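PDB 2PO1: probable exosome complex exonuclease 2 from Pyrococcus abyssi, which probably serves as a non-catalytic subunit of the archaeal RNA-degrading exosome, helping to structure the active site of its partner Rrp41. Local coordinates for residues 197-209 with 244-257. Sequence-based numbering, arbitrary orientation.
Sequences VPVTFAKIGNILV and AFKLEEVMYAVETA
Lys203 NZ is gripped twice by the segment 244-257: it donates a 2.8 Å hydrogen bond to Ala244 O and forms a salt bridge with Glu249 OE1, modelled so short that its exact length is doubtful. With CG anti to the backbone N (chi1 172°) and the chain extended beyond, the lysine reaches across the Phe245 ring, its CD lying 4.2 Å from the ring centroid over one face, and meets the glutamate side chain at about a right angle. Glu249 OE1 also accepts from Lys246 N at 2.7 Å, from above the carboxylate plane. Lys246 is the N-cap, so the Glu249 side chain, three residues on, holds the backbone N-H at the start of the helix. Glu249 OE2 turns to two waters, which bridge to Asn206 O and Asn206 OD1 in the type II' turn of the hairpin. A methionine in place of Lys203 would probably leave the Glu249 carboxylate without its cationic mate and Ala244 O without this donor.

Further along, the contact turns apolar. Leu208 CD2 sits 3.8 Å from Phe245 CE1, while Leu208 CB approaches the Tyr252 ring. Phe201 lies against the helix backbone: Ala253 CA covers one face, 4.2 Å from the ring centroid, and Thr256 CG2 meets the edge, 3.6 Å from Phe201 CE2. Val199 CB closes the row, 4.0 Å from Ala257 CB.

These residues seat the start of helix 247-275 on one face of the four-stranded antiparallel sheet of the second RNase PH-family domain; the helical segment 247-257 runs at 140° to strand 197-204, N-to-C directions compared. Ala257 also touches Ile226 on strand 222-228. Val250, Met251 and Val254 turn to the chain of another protein, while helix 13-23 packs on Ile204, Ile207 and Val209.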
# COMPACT_ATOMS: atom_id res chain seq x y z
N VAL C 197 -4.45 6.72 -33.37
CA VAL C 197 -3.03 7.00 -33.27
C VAL C 197 -2.96 8.33 -32.55
O VAL C 197 -3.61 9.28 -32.99
CB VAL C 197 -2.40 7.11 -34.70
CG1 VAL C 197 -1.03 7.71 -34.65
CG2 VAL C 197 -2.33 5.73 -35.34
N PRO C 198 -2.26 8.40 -31.39
CA PRO C 198 -2.18 9.75 -30.83
C PRO C 198 -1.10 10.49 -31.56
O PRO C 198 -0.04 9.90 -31.90
CB PRO C 198 -1.76 9.54 -29.37
CG PRO C 198 -1.62 8.08 -29.17
CD PRO C 198 -1.55 7.41 -30.55
N VAL C 199 -1.37 11.75 -31.86
CA VAL C 199 -0.29 12.59 -32.30
C VAL C 199 -0.13 13.71 -31.29
O VAL C 199 -1.10 14.31 -30.91
CB VAL C 199 -0.58 13.09 -33.70
CG1 VAL C 199 0.41 14.12 -34.08
CG2 VAL C 199 -0.58 11.88 -34.70
N THR C 200 1.10 13.99 -30.87
CA THR C 200 1.34 14.87 -29.75
C THR C 200 2.24 16.00 -30.15
O THR C 200 3.18 15.81 -30.87
CB THR C 200 1.93 14.07 -28.59
OG1 THR C 200 0.91 13.25 -28.02
CG2 THR C 200 2.46 14.97 -27.57
N PHE C 201 1.88 17.22 -29.75
CA PHE C 201 2.65 18.43 -30.05
C PHE C 201 3.15 19.04 -28.76
O PHE C 201 2.43 19.05 -27.76
CB PHE C 201 1.78 19.48 -30.78
CG PHE C 201 1.13 18.95 -32.03
CD1 PHE C 201 0.04 18.07 -31.95
CD2 PHE C 201 1.63 19.29 -33.27
CE1 PHE C 201 -0.53 17.53 -33.11
CE2 PHE C 201 1.05 18.76 -34.44
CZ PHE C 201 -0.01 17.88 -34.35
N ALA C 202 4.37 19.58 -28.78
CA ALA C 202 4.88 20.41 -27.69
C ALA C 202 4.70 21.84 -28.14
O ALA C 202 5.01 22.17 -29.26
CB ALA C 202 6.34 20.13 -27.46
N LYS C 203 4.13 22.68 -27.28
CA LYS C 203 4.17 24.09 -27.55
C LYS C 203 5.42 24.63 -26.87
O LYS C 203 5.60 24.49 -25.64
CB LYS C 203 2.93 24.77 -27.01
CG LYS C 203 2.96 26.27 -27.09
CD LYS C 203 1.55 26.82 -27.02
CE LYS C 203 1.57 28.34 -27.12
NZ LYS C 203 0.16 28.82 -27.12
N ILE C 204 6.30 25.21 -27.68
CA ILE C 204 7.52 25.88 -27.20
C ILE C 204 7.49 27.32 -27.68
O ILE C 204 7.59 27.58 -28.88
CB ILE C 204 8.77 25.16 -27.72
CG1 ILE C 204 8.66 23.66 -27.41
CG2 ILE C 204 10.04 25.80 -27.17
CD1 ILE C 204 9.81 22.78 -27.96
N GLY C 205 7.32 28.25 -26.75
CA GLY C 205 6.98 29.61 -27.10
C GLY C 205 5.70 29.62 -27.91
O GLY C 205 4.67 29.09 -27.48
N ASN C 206 5.74 30.21 -29.10
CA ASN C 206 4.55 30.31 -29.92
C ASN C 206 4.52 29.28 -31.03
O ASN C 206 3.83 29.44 -32.02
CB ASN C 206 4.39 31.73 -30.45
CG ASN C 206 3.84 32.66 -29.40
OD1 ASN C 206 3.25 32.22 -28.40
ND2 ASN C 206 4.03 33.96 -29.60
N ILE C 207 5.26 28.22 -30.83
CA ILE C 207 5.46 27.25 -31.87
C ILE C 207 5.10 25.85 -31.36
O ILE C 207 5.57 25.43 -30.29
CB ILE C 207 6.94 27.27 -32.31
CG1 ILE C 207 7.23 28.49 -33.17
CG2 ILE C 207 7.24 26.05 -33.11
CD1 ILE C 207 8.68 28.87 -33.17
N LEU C 208 4.29 25.13 -32.13
CA LEU C 208 4.05 23.71 -31.87
C LEU C 208 4.89 22.86 -32.77
O LEU C 208 5.00 23.09 -33.96
CB LEU C 208 2.59 23.29 -32.05
CG LEU C 208 1.40 24.06 -31.48
CD1 LEU C 208 0.27 23.15 -31.21
CD2 LEU C 208 1.68 24.89 -30.24
N VAL C 209 5.40 21.79 -32.18
CA VAL C 209 6.36 20.95 -32.85
C VAL C 209 5.86 19.53 -32.52
O VAL C 209 5.62 19.18 -31.33
CB VAL C 209 7.69 21.35 -32.21
CG1 VAL C 209 8.21 20.42 -31.05
CG2 VAL C 209 8.68 21.97 -33.13
N ALA C 244 -0.53 27.02 -22.21
CA ALA C 244 -1.83 27.38 -22.68
C ALA C 244 -1.76 27.31 -24.18
O ALA C 244 -0.72 27.59 -24.76
CB ALA C 244 -2.16 28.77 -22.27
N PHE C 245 -2.86 26.92 -24.80
CA PHE C 245 -2.91 26.88 -26.24
C PHE C 245 -3.96 27.85 -26.67
O PHE C 245 -4.93 28.10 -25.94
CB PHE C 245 -3.26 25.49 -26.70
CG PHE C 245 -2.15 24.51 -26.50
CD1 PHE C 245 -1.33 24.16 -27.56
CD2 PHE C 245 -1.91 23.95 -25.25
CE1 PHE C 245 -0.32 23.27 -27.42
CE2 PHE C 245 -0.87 23.03 -25.09
CZ PHE C 245 -0.06 22.69 -26.20
N LYS C 246 -3.78 28.41 -27.86
CA LYS C 246 -4.77 29.21 -28.49
C LYS C 246 -5.71 28.25 -29.21
O LYS C 246 -5.30 27.15 -29.58
CB LYS C 246 -4.12 30.15 -29.52
CG LYS C 246 -3.19 31.19 -28.93
CD LYS C 246 -3.93 32.02 -27.91
CE LYS C 246 -3.14 33.24 -27.50
NZ LYS C 246 -3.88 33.89 -26.43
N LEU C 247 -6.95 28.67 -29.38
CA LEU C 247 -7.94 27.88 -30.10
C LEU C 247 -7.43 27.51 -31.53
O LEU C 247 -7.64 26.40 -32.03
CB LEU C 247 -9.26 28.67 -30.21
CG LEU C 247 -10.57 28.07 -30.76
CD1 LEU C 247 -10.86 28.52 -32.13
CD2 LEU C 247 -10.61 26.54 -30.67
N GLU C 248 -6.76 28.46 -32.17
CA GLU C 248 -6.21 28.23 -33.50
C GLU C 248 -5.05 27.28 -33.46
O GLU C 248 -4.77 26.65 -34.44
CB GLU C 248 -5.79 29.54 -34.14
CG GLU C 248 -5.48 30.57 -33.09
CD GLU C 248 -6.73 31.28 -32.59
OE1 GLU C 248 -7.62 31.65 -33.44
OE2 GLU C 248 -6.82 31.46 -31.35
N GLU C 249 -4.37 27.16 -32.32
CA GLU C 249 -3.30 26.14 -32.18
C GLU C 249 -3.86 24.76 -32.06
O GLU C 249 -3.36 23.82 -32.66
CB GLU C 249 -2.39 26.44 -30.98
CG GLU C 249 -1.50 27.72 -31.21
CD GLU C 249 -0.82 28.21 -29.93
OE1 GLU C 249 -1.27 27.85 -28.82
OE2 GLU C 249 0.17 28.98 -30.03
N VAL C 250 -4.92 24.62 -31.27
CA VAL C 250 -5.69 23.37 -31.22
C VAL C 250 -6.21 22.90 -32.58
O VAL C 250 -5.98 21.76 -32.99
CB VAL C 250 -6.85 23.53 -30.24
CG1 VAL C 250 -7.81 22.31 -30.29
CG2 VAL C 250 -6.27 23.76 -28.87
N MET C 251 -6.91 23.79 -33.26
CA MET C 251 -7.39 23.52 -34.60
C MET C 251 -6.25 23.02 -35.51
O MET C 251 -6.37 22.01 -36.17
CB MET C 251 -8.00 24.79 -35.17
CG MET C 251 -9.21 25.31 -34.41
SD MET C 251 -9.88 26.94 -34.96
CE MET C 251 -10.03 26.77 -36.75
N TYR C 252 -5.14 23.74 -35.51
CA TYR C 252 -3.92 23.31 -36.19
C TYR C 252 -3.49 21.92 -35.75
O TYR C 252 -3.14 21.08 -36.57
CB TYR C 252 -2.77 24.32 -35.91
CG TYR C 252 -1.42 23.76 -36.29
CD1 TYR C 252 -0.62 23.13 -35.34
CD2 TYR C 252 -0.99 23.78 -37.63
CE1 TYR C 252 0.55 22.59 -35.67
CE2 TYR C 252 0.23 23.26 -37.97
CZ TYR C 252 0.98 22.64 -36.98
OH TYR C 252 2.20 22.07 -37.24
N ALA C 253 -3.47 21.69 -34.43
CA ALA C 253 -3.02 20.43 -33.90
C ALA C 253 -3.96 19.31 -34.43
O ALA C 253 -3.50 18.23 -34.82
CB ALA C 253 -3.08 20.47 -32.36
N VAL C 254 -5.27 19.57 -34.43
CA VAL C 254 -6.24 18.52 -34.78
C VAL C 254 -5.98 18.14 -36.21
O VAL C 254 -5.80 16.96 -36.57
CB VAL C 254 -7.69 19.03 -34.65
CG1 VAL C 254 -8.60 18.01 -35.26
CG2 VAL C 254 -8.08 19.22 -33.18
N GLU C 255 -5.90 19.16 -37.03
CA GLU C 255 -5.73 18.94 -38.43
C GLU C 255 -4.42 18.22 -38.77
O GLU C 255 -4.40 17.25 -39.52
CB GLU C 255 -5.91 20.27 -39.13
CG GLU C 255 -5.48 20.26 -40.47
CD GLU C 255 -6.26 21.26 -41.27
OE1 GLU C 255 -7.07 22.00 -40.66
OE2 GLU C 255 -6.05 21.29 -42.51
N THR C 256 -3.33 18.68 -38.19
CA THR C 256 -2.02 18.10 -38.39
C THR C 256 -1.93 16.70 -37.83
O THR C 256 -1.27 15.89 -38.43
CB THR C 256 -0.98 18.96 -37.68
OG1 THR C 256 -1.17 20.28 -38.15
CG2 THR C 256 0.42 18.50 -38.00
N ALA C 257 -2.54 16.44 -36.67
CA ALA C 257 -2.74 15.11 -36.09
C ALA C 257 -3.27 14.08 -37.10
O ALA C 257 -2.68 12.99 -37.24
CB ALA C 257 -3.71 15.21 -34.94
O HOH W 1 1.30 29.25 -32.47
O HOH W 2 0.53 31.44 -28.76